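TetR-family transcriptional regulator (Pectobacterium atrosepticum, PDB 2HYT) probably binds cis-regulatory DNA through an N-terminal helix-turn-helix motif and acts as a dimeric transcription factor of the TetR family. Local coordinates at residues A61-Q66 with Q106-R111; A69-R74 with R94-M99; N138-G143 with A148-L153. One frame throughout, in Å; residues are numbered along the deposited sequence. Where two conformers were deposited one is given.

Interaction 1: residues A61-Q66 with Q106-R111; sequences AAVVEQ and QRIVLR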
loop_
_atom_site.group_PDB
_atom_site.type_symbol
_atom_site.label_atom_id
_atom_site.label_comp_id
_atom_site.label_asym_id
_atom_site.label_seq_id
_atom_site.Cartn_x
_atom_site.Cartn_y
_atom_site.Cartn_z
ATOM N N ALA A 61 14.328 -9.510 -3.397
ATOM C CA ALA A 61 13.043 -9.810 -4.049
ATOM C C ALA A 61 12.745 -11.289 -4.027
ATOM O O ALA A 61 11.598 -11.726 -3.752
ATOM C CB ALA A 61 13.013 -9.240 -5.472
ATOM N N ALA A 62 13.786 -12.094 -4.223
ATOM C CA ALA A 62 13.611 -13.520 -4.276
ATOM C C ALA A 62 13.243 -14.084 -2.898
ATOM O O ALA A 62 12.473 -15.006 -2.794
ATOM C CB ALA A 62 14.871 -14.208 -4.845
ATOM N N VAL A 63 13.885 -13.568 -1.854
ATOM C CA VAL A 63 13.578 -13.904 -0.465
ATOM C C VAL A 63 12.139 -13.526 -0.152
ATOM O O VAL A 63 11.394 -14.335 0.421
ATOM C CB VAL A 63 14.540 -13.201 0.477
ATOM C CG1 VAL A 63 14.032 -13.234 1.906
ATOM C CG2 VAL A 63 15.990 -13.830 0.349
ATOM N N VAL A 64 11.754 -12.303 -0.519
ATOM C CA VAL A 64 10.368 -11.835 -0.290
ATOM C C VAL A 64 9.328 -12.750 -0.975
ATOM O O VAL A 64 8.334 -13.136 -0.340
ATOM C CB VAL A 64 10.201 -10.378 -0.715
ATOM C CG1 VAL A 64 8.741 -10.006 -0.834
ATOM C CG2 VAL A 64 10.959 -9.444 0.269
ATOM N N GLU A 65 9.568 -13.130 -2.225
ATOM C CA GLU A 65 8.693 -14.054 -2.934
ATOM C C GLU A 65 8.470 -15.349 -2.134
ATOM O O GLU A 65 7.333 -15.833 -2.030
ATOM C CB GLU A 65 9.236 -14.347 -4.319
ATOM C CG GLU A 65 8.456 -15.393 -5.088
ATOM C CD GLU A 65 9.029 -15.666 -6.468
ATOM O OE1 GLU A 65 10.279 -15.714 -6.621
ATOM O OE2 GLU A 65 8.219 -15.897 -7.389
ATOM N N GLN A 66 9.539 -15.916 -1.559
ATOM C CA GLN A 66 9.418 -17.146 -0.777
ATOM C C GLN A 66 8.625 -16.908 0.492
ATOM O O GLN A 66 7.749 -17.687 0.841
ATOM C CB GLN A 66 10.767 -17.669 -0.340
ATOM C CG GLN A 66 11.460 -18.576 -1.273
ATOM C CD GLN A 66 12.555 -19.337 -0.550
ATOM O OE1 GLN A 66 13.097 -18.869 0.456
ATOM N NE2 GLN A 66 12.850 -20.532 -1.022
ATOM N N GLN A 106 8.634 -8.841 10.034
ATOM C CA GLN A 106 8.790 -7.494 10.489
ATOM C C GLN A 106 9.928 -6.800 9.785
ATOM O O GLN A 106 9.829 -5.645 9.382
ATOM C CB GLN A 106 9.021 -7.502 12.006
ATOM C CG GLN A 106 9.205 -6.164 12.600
ATOM C CD GLN A 106 9.525 -6.276 14.085
ATOM O OE1 GLN A 106 10.540 -6.881 14.462
ATOM N NE2 GLN A 106 8.637 -5.773 14.919
ATOM N N ARG A 107 11.072 -7.481 9.726
ATOM C CA ARG A 107 12.287 -6.857 9.243
ATOM C C ARG A 107 12.383 -6.933 7.738
ATOM O O ARG A 107 12.382 -5.897 7.066
ATOM C CB ARG A 107 13.467 -7.519 9.909
ATOM C CG ARG A 107 13.600 -7.060 11.373
ATOM C CD ARG A 107 14.939 -7.496 11.952
ATOM N NE ARG A 107 14.965 -8.926 12.193
ATOM C CZ ARG A 107 16.059 -9.653 12.442
ATOM N NH1 ARG A 107 17.269 -9.102 12.450
ATOM N NH2 ARG A 107 15.928 -10.959 12.682
ATOM N N ILE A 108 12.399 -8.159 7.205
ATOM C CA ILE A 108 12.644 -8.354 5.766
ATOM C C ILE A 108 11.528 -7.767 4.879
ATOM O O ILE A 108 11.798 -7.081 3.897
ATOM C CB ILE A 108 12.833 -9.834 5.427
ATOM C CG1 ILE A 108 14.070 -10.383 6.158
ATOM C CG2 ILE A 108 12.937 -10.020 3.889
ATOM C CD1 ILE A 108 15.363 -9.702 5.732
ATOM N N VAL A 109 10.268 -8.035 5.236
ATOM C CA VAL A 109 9.128 -7.620 4.420
ATOM C C VAL A 109 8.710 -6.193 4.779
ATOM O O VAL A 109 8.598 -5.349 3.926
ATOM C CB VAL A 109 7.943 -8.592 4.570
ATOM C CG1 VAL A 109 6.666 -8.087 3.840
ATOM C CG2 VAL A 109 8.317 -10.000 4.129
ATOM N N LEU A 110 8.463 -5.916 6.062
ATOM C CA LEU A 110 7.797 -4.661 6.428
ATOM C C LEU A 110 8.707 -3.482 6.639
ATOM O O LEU A 110 8.229 -2.333 6.743
ATOM C CB LEU A 110 6.889 -4.911 7.648
ATOM C CG LEU A 110 5.769 -5.938 7.474
ATOM C CD1 LEU A 110 5.137 -6.212 8.833
ATOM C CD2 LEU A 110 4.699 -5.468 6.480
ATOM N N ARG A 111 10.019 -3.734 6.694
ATOM C CA ARG A 111 11.026 -2.679 6.827
ATOM C C ARG A 111 11.922 -2.662 5.557
ATOM O O ARG A 111 11.966 -1.687 4.794
ATOM C CB ARG A 111 11.811 -2.869 8.119
ATOM C CG ARG A 111 10.941 -2.566 9.348
ATOM C CD ARG A 111 11.744 -2.713 10.593
ATOM N NE ARG A 111 10.913 -2.565 11.781
ATOM C CZ ARG A 111 11.306 -2.871 13.014
ATOM N NH1 ARG A 111 12.543 -3.304 13.249
ATOM N NH2 ARG A 111 10.454 -2.737 14.022
#
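Val-63 and Val-64 both rest on a single methyl group of Ile-108, so that the branched residues of two helices meet without any polar atom taking part. Ile-108 CG2 lies 3.9 Å from Val-63 CG1 and, somewhat more loosely, 4.2 Å from Val-64 CG2. The two valines present different branches although their first torsions are the same: at 165° CG1 stands anti to the backbone N in both, and Val-63 uses this methyl while Val-64 uses CG2, the one beside its own N. Val-63 and Ile-108 meet at about a right angle, whereas Val-64 and Ile-108 lie alongside each other, running in opposite senses. Ile-108 holds CG2 anti to its N, with CG1 turned back beside the N (chi1 -62°). The closest CA pair is Val-64 and Val-109, 6.4 Å apart. Ile-108 and Val-109 are carried on a turn of their helix widened to the pi type. Around this pair the packing goes on: Val-63 also touches Leu-18 and Arg-22 of helix 7-28, Ile-108 touches Tyr-30, and Arg-107 hydrogen-bonds to the carbonyl of Ser-26. The contact therefore sits where helix 56-81 passes helix 103-117, with helix 7-28 of the N-terminal region packed against it.

Interaction 2: residues A69-R74 with R94-M99; sequences AEMDER and RAYLEM. With EDO (1,2-ethanediol), chain E; EDO (1,2-ethanediol), chain D.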
loop_
_atom_site.group_PDB
_atom_site.type_symbol
_atom_site.label_atom_id
_atom_site.label_comp_id
_atom_site.label_asym_id
_atom_site.label_seq_id
_atom_site.Cartn_x
_atom_site.Cartn_y
_atom_site.Cartn_z
ATOM N N ALA A 69 4.909 -16.573 -0.254
ATOM C CA ALA A 69 4.290 -17.878 -0.487
ATOM C C ALA A 69 3.988 -18.611 0.799
ATOM O O ALA A 69 2.925 -19.211 0.947
ATOM C CB ALA A 69 5.145 -18.743 -1.442
ATOM N N GLU A 70 4.932 -18.547 1.737
ATOM C CA GLU A 70 4.754 -19.132 3.058
ATOM C C GLU A 70 3.620 -18.468 3.816
ATOM O O GLU A 70 2.820 -19.149 4.443
ATOM C CB GLU A 70 6.051 -19.047 3.841
ATOM C CG GLU A 70 7.107 -19.998 3.199
ATOM C CD GLU A 70 8.490 -19.891 3.808
ATOM O OE1 GLU A 70 8.629 -19.299 4.890
ATOM O OE2 GLU A 70 9.462 -20.366 3.172
HETATM N N MSE A 71 3.576 -17.147 3.765
HETATM C CA MSE A 71 2.493 -16.398 4.423
HETATM C C MSE A 71 1.134 -16.808 3.844
HETATM O O MSE A 71 0.186 -17.068 4.600
HETATM C CB MSE A 71 2.734 -14.898 4.289
HETATM C CG MSE A 71 3.881 -14.441 5.106
HETATM SE SE MSE A 71 4.183 -12.509 4.901
HETATM C CE MSE A 71 2.429 -11.896 5.526
ATOM N N ASP A 72 1.063 -16.865 2.520
ATOM C CA ASP A 72 -0.209 -17.166 1.856
ATOM C C ASP A 72 -0.693 -18.536 2.337
ATOM O O ASP A 72 -1.890 -18.693 2.646
ATOM C CB ASP A 72 -0.085 -17.103 0.327
ATOM C CG ASP A 72 -1.448 -17.167 -0.383
ATOM O OD1 ASP A 72 -2.041 -18.256 -0.453
ATOM O OD2 ASP A 72 -1.929 -16.123 -0.892
ATOM N N GLU A 73 0.216 -19.498 2.427
ATOM C CA GLU A 73 -0.128 -20.862 2.860
ATOM C C GLU A 73 -0.670 -20.869 4.282
ATOM O O GLU A 73 -1.688 -21.510 4.573
ATOM C CB GLU A 73 1.118 -21.751 2.789
ATOM C CG GLU A 73 0.863 -23.182 3.166
ATOM C CD GLU A 73 2.041 -24.089 2.800
ATOM O OE1 GLU A 73 2.718 -23.802 1.786
ATOM O OE2 GLU A 73 2.259 -25.089 3.519
ATOM N N ARG A 74 -0.014 -20.127 5.157
ATOM C CA ARG A 74 -0.393 -20.080 6.569
ATOM C C ARG A 74 -1.800 -19.451 6.758
ATOM O O ARG A 74 -2.662 -19.924 7.528
ATOM C CB ARG A 74 0.642 -19.286 7.362
ATOM C CG ARG A 74 1.938 -20.036 7.575
ATOM C CD ARG A 74 2.979 -19.115 8.245
ATOM N NE ARG A 74 2.536 -18.639 9.547
ATOM C CZ ARG A 74 3.173 -17.720 10.273
ATOM N NH1 ARG A 74 4.270 -17.153 9.835
ATOM N NH2 ARG A 74 2.660 -17.336 11.420
ATOM N N ARG A 94 -6.684 -11.106 11.654
ATOM C CA ARG A 94 -5.842 -10.807 12.822
ATOM C C ARG A 94 -4.440 -11.406 12.676
ATOM O O ARG A 94 -3.447 -10.802 13.063
ATOM C CB ARG A 94 -6.481 -11.343 14.078
ATOM C CG ARG A 94 -7.704 -10.570 14.506
ATOM C CD ARG A 94 -8.128 -10.945 15.944
ATOM N NE ARG A 94 -8.385 -12.384 16.102
ATOM C CZ ARG A 94 -9.588 -12.963 16.045
ATOM N NH1 ARG A 94 -10.692 -12.261 15.837
ATOM N NH2 ARG A 94 -9.675 -14.273 16.210
ATOM N N ALA A 95 -4.375 -12.618 12.129
ATOM C CA ALA A 95 -3.096 -13.314 11.957
ATOM C C ALA A 95 -2.132 -12.548 11.038
ATOM O O ALA A 95 -0.916 -12.476 11.285
ATOM C CB ALA A 95 -3.338 -14.728 11.450
ATOM N N TYR A 96 -2.679 -11.889 10.017
ATOM C CA TYR A 96 -1.897 -11.041 9.150
ATOM C C TYR A 96 -1.196 -9.919 9.935
ATOM O O TYR A 96 0.000 -9.610 9.717
ATOM C CB TYR A 96 -2.771 -10.470 8.036
ATOM C CG TYR A 96 -1.979 -9.767 6.996
ATOM C CD1 TYR A 96 -1.591 -8.429 7.187
ATOM C CD2 TYR A 96 -1.597 -10.402 5.814
ATOM C CE1 TYR A 96 -0.824 -7.776 6.213
ATOM C CE2 TYR A 96 -0.849 -9.738 4.850
ATOM C CZ TYR A 96 -0.460 -8.416 5.072
ATOM O OH TYR A 96 0.273 -7.669 4.166
ATOM N N LEU A 97 -1.936 -9.294 10.837
ATOM C CA LEU A 97 -1.358 -8.277 11.701
ATOM C C LEU A 97 -0.360 -8.865 12.700
ATOM O O LEU A 97 0.695 -8.265 12.953
ATOM C CB LEU A 97 -2.446 -7.533 12.460
ATOM C CG LEU A 97 -3.474 -6.782 11.614
ATOM C CD1 LEU A 97 -4.341 -5.889 12.516
ATOM C CD2 LEU A 97 -2.805 -5.941 10.514
ATOM N N GLU A 98 -0.708 -10.008 13.283
ATOM C CA GLU A 98 0.175 -10.713 14.243
ATOM C C GLU A 98 1.520 -11.067 13.593
ATOM O O GLU A 98 2.567 -11.010 14.258
ATOM C CB GLU A 98 -0.505 -11.972 14.769
ATOM C CG GLU A 98 -1.640 -11.655 15.689
ATOM C CD GLU A 98 -2.559 -12.827 16.001
ATOM O OE1 GLU A 98 -2.486 -13.892 15.341
ATOM O OE2 GLU A 98 -3.380 -12.644 16.929
HETATM N N MSE A 99 1.512 -11.370 12.295
HETATM C CA MSE A 99 2.745 -11.632 11.560
HETATM C C MSE A 99 3.698 -10.455 11.524
HETATM O O MSE A 99 4.913 -10.647 11.369
HETATM C CB MSE A 99 2.405 -12.042 10.156
HETATM C CG MSE A 99 2.018 -13.402 10.069
HETATM SE SE MSE A 99 1.312 -13.810 8.240
HETATM C CE MSE A 99 1.011 -15.620 8.622
HETATM C C1 EDO E . 0.275 -16.327 12.531
HETATM O O1 EDO E . -0.622 -17.429 12.317
HETATM C C2 EDO E . -0.316 -15.212 13.361
HETATM O O2 EDO E . -0.011 -15.435 14.746
HETATM C C1 EDO D . 6.991 -16.871 6.642
HETATM O O1 EDO D . 5.962 -17.636 7.286
HETATM C C2 EDO D . 8.229 -16.984 7.535
HETATM O O2 EDO D . 8.705 -15.705 7.930
#
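The packing between helix 56-81 and helix 85-98, two consecutive helices of the TetR-type helical bundle, is built here from two selenomethionines, a tyrosine and an arginine. Met-71 and Met-99 pass head-to-tail, bringing Met-71 CE to 3.5 Å from Met-99 SE. The Met-71 chain runs straight to its selenium and then bends (chi3 59°), which turns its terminal methyl toward the tyrosine as well; CE lies 4.0 Å from Tyr-96 CE2, at an oblique angle to the ring. Met-99, by contrast, stays extended beyond CG, with chi3 at 179°, and its methyl reaches past Met-71 to the guanidinium of Arg-74. There CE sits over the centre of one face, 3.4 Å from Arg-74 CZ. The edge of the same group is used differently: Arg-74 NH1 donates in plane to O1 of an ethanediol (chain D), at 3.1 Å and 162°. A salt bridge joins Arg-74 NH2 to Glu-102. A second ethanediol (chain E) donates from O2 to Glu-98 OE1 over 3.0 Å. Both diols probably come from the crystallisation liquor. Further in, Leu-75 touches Ala-95, Tyr-96 and Met-99, and Tyr-96 also packs on Leu-161 and Ala-165 of helix 150-170. The guanidinium is thus divided by function, one flat face covered by an apolar methyl, with NH1 and NH2 each bonded to a polar partner. Such an arrangement lets a charged side chain finish an apolar interface at its exposed border, and the carboxylate of Glu-102 would be expected to offset its charge.

Interaction 3: residues N138-G143 with A148-L153; sequences NLIRQG and ADPQAL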
loop_
_atom_site.group_PDB
_atom_site.type_symbol
_atom_site.label_atom_id
_atom_site.label_comp_id
_atom_site.label_asym_id
_atom_site.label_seq_id
_atom_site.Cartn_x
_atom_site.Cartn_y
_atom_site.Cartn_z
ATOM N N ASN A 138 -17.244 -16.690 -0.818
ATOM C CA ASN A 138 -17.828 -17.747 -0.003
ATOM C C ASN A 138 -18.747 -17.202 1.092
ATOM O O ASN A 138 -19.892 -17.682 1.234
ATOM C CB ASN A 138 -16.737 -18.656 0.549
ATOM C CG ASN A 138 -17.249 -19.689 1.522
ATOM O OD1 ASN A 138 -17.529 -19.379 2.662
ATOM N ND2 ASN A 138 -17.443 -20.905 1.050
ATOM N N LEU A 139 -18.281 -16.228 1.865
ATOM C CA LEU A 139 -19.059 -15.668 2.968
ATOM C C LEU A 139 -20.289 -14.918 2.497
ATOM O O LEU A 139 -21.326 -14.912 3.170
ATOM C CB LEU A 139 -18.181 -14.722 3.793
ATOM C CG LEU A 139 -17.051 -15.411 4.582
ATOM C CD1 LEU A 139 -16.011 -14.390 5.075
ATOM C CD2 LEU A 139 -17.627 -16.200 5.783
ATOM N N ILE A 140 -20.179 -14.274 1.332
ATOM C CA ILE A 140 -21.374 -13.644 0.745
ATOM C C ILE A 140 -22.396 -14.704 0.308
ATOM O O ILE A 140 -23.601 -14.603 0.596
ATOM C CB ILE A 140 -21.007 -12.686 -0.400
ATOM C CG1 ILE A 140 -20.292 -11.474 0.168
ATOM C CG2 ILE A 140 -22.328 -12.247 -1.118
ATOM C CD1 ILE A 140 -19.505 -10.651 -0.887
ATOM N N ARG A 141 -21.919 -15.753 -0.360
ATOM C CA ARG A 141 -22.794 -16.836 -0.765
ATOM C C ARG A 141 -23.493 -17.490 0.437
ATOM O O ARG A 141 -24.667 -17.818 0.342
ATOM C CB ARG A 141 -21.996 -17.885 -1.548
ATOM C CG ARG A 141 -21.627 -17.459 -2.963
ATOM C CD ARG A 141 -20.852 -18.533 -3.627
ATOM N NE ARG A 141 -20.429 -18.138 -4.963
ATOM C CZ ARG A 141 -21.065 -18.472 -6.071
ATOM N NH1 ARG A 141 -22.171 -19.191 -6.018
ATOM N NH2 ARG A 141 -20.606 -18.062 -7.238
ATOM N N GLN A 142 -22.791 -17.641 1.552
ATOM C CA GLN A 142 -23.351 -18.192 2.788
ATOM C C GLN A 142 -24.383 -17.288 3.471
ATOM O O GLN A 142 -25.130 -17.754 4.382
ATOM C CB GLN A 142 -22.232 -18.480 3.791
ATOM C CG GLN A 142 -21.314 -19.613 3.467
ATOM C CD GLN A 142 -20.563 -20.137 4.671
ATOM O OE1 GLN A 142 -21.188 -20.480 5.697
ATOM N NE2 GLN A 142 -19.245 -20.294 4.541
ATOM N N GLY A 143 -24.477 -16.036 3.036
ATOM C CA GLY A 143 -25.352 -15.059 3.677
ATOM C C GLY A 143 -24.786 -14.517 4.967
ATOM O O GLY A 143 -25.523 -13.875 5.746
ATOM N N ALA A 148 -21.834 -7.478 -1.820
ATOM C CA ALA A 148 -20.829 -6.555 -2.303
ATOM C C ALA A 148 -20.048 -7.275 -3.372
ATOM O O ALA A 148 -20.175 -8.498 -3.518
ATOM C CB ALA A 148 -19.928 -6.135 -1.193
ATOM N N ASP A 149 -19.296 -6.539 -4.188
ATOM C CA ASP A 149 -18.432 -7.186 -5.146
ATOM C C ASP A 149 -17.268 -7.802 -4.378
ATOM O O ASP A 149 -16.539 -7.095 -3.679
ATOM C CB ASP A 149 -17.885 -6.218 -6.193
ATOM C CG ASP A 149 -16.994 -6.909 -7.177
ATOM O OD1 ASP A 149 -17.513 -7.764 -7.968
ATOM O OD2 ASP A 149 -15.789 -6.661 -7.155
ATOM N N PRO A 150 -17.076 -9.119 -4.493
ATOM C CA PRO A 150 -15.993 -9.741 -3.775
ATOM C C PRO A 150 -14.619 -9.146 -4.001
ATOM O O PRO A 150 -13.874 -8.987 -3.046
ATOM C CB PRO A 150 -16.070 -11.223 -4.223
ATOM C CG PRO A 150 -17.394 -11.422 -4.648
ATOM C CD PRO A 150 -17.862 -10.120 -5.226
ATOM N N GLN A 151 -14.277 -8.825 -5.254
ATOM C CA GLN A 151 -12.943 -8.320 -5.558
ATOM C C GLN A 151 -12.729 -6.918 -4.958
ATOM O O GLN A 151 -11.658 -6.610 -4.426
ATOM C CB GLN A 151 -12.641 -8.295 -7.032
ATOM C CG GLN A 151 -11.136 -8.205 -7.299
ATOM C CD GLN A 151 -10.805 -8.478 -8.735
ATOM O OE1 GLN A 151 -10.819 -7.576 -9.550
ATOM N NE2 GLN A 151 -10.544 -9.751 -9.069
ATOM N N ALA A 152 -13.741 -6.081 -5.106
ATOM C CA ALA A 152 -13.712 -4.742 -4.491
ATOM C C ALA A 152 -13.521 -4.799 -2.974
ATOM O O ALA A 152 -12.669 -4.140 -2.427
ATOM C CB ALA A 152 -14.995 -3.983 -4.818
ATOM N N LEU A 153 -14.290 -5.654 -2.317
ATOM C CA LEU A 153 -14.227 -5.764 -0.873
ATOM C C LEU A 153 -12.912 -6.358 -0.442
ATOM O O LEU A 153 -12.312 -5.888 0.500
ATOM C CB LEU A 153 -15.401 -6.558 -0.355
ATOM C CG LEU A 153 -15.497 -6.702 1.127
ATOM C CD1 LEU A 153 -15.384 -5.322 1.856
ATOM C CD2 LEU A 153 -16.818 -7.385 1.499
#
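The loop joining helix 122-141 to helix 150-170, in the C-terminal region, is bridged in part by Ile-140, which reaches across to Ala-148 and Pro-150. Ile-140 CD1 comes within 3.5 Å of Ala-148 O and lies 4.4 Å from Pro-150 CG. CG1 leaves beside the backbone N, and the chain then extends (chi2 163°), carrying the terminal methyl over to the loop just before helix 150-170. Each helix end has its own cap, one made by backbone, the other by a side chain. Gly-143 takes a positive phi of 77° in a Schellman motif, its N bonded to Ile-140 O at 3.0 Å. At the start of the next helix Asp-149 is the N-cap: its OD2 accepts from Ala-152 N at 3.0 Å, on the anti side of the carboxylate, with the donor 25° out of the carboxylate plane. Just before the glycine, Gln-142 NE2 reaches back one turn to donate to Asn-138 OD1, 2.7 Å away, and also bonds to Asp-85. Val-145 and Glu-147 of the loop pack on Ile-140. Leu-187 of the second subunit packs on Ala-148, and Trp-167 of that subunit hydrogen-bonds to Gln-151. Across the turn the contact is purely van der Waals: no hydrogen bond joins the two segments. At the N-cap, the aspartate carboxylate probably also interacts favourably with the dipole of helix 150-170.

How the interactions relate
Interactions 1 and 2 follow each other along helix 56-81, their centres 13 Å apart: 61-66 meets helix 103-117, and 69-74 meets helix 85-98, which precedes helix 103-117 in the chain. One long helix thereby links packing beside the N-terminal helix 7-28 with the core of the C-terminal region. Arg-22 of helix 7-28 reaches both, touching Val-63 and bonding to Gln-66 in one and Glu-70 in the other. Interaction 3 lies apart, its centre 30 Å from that of interaction 1 and 21 Å from that of interaction 2. Of the three, it alone is touched by the second subunit. The predicted DNA-binding motif, 34-53, belongs to none of them.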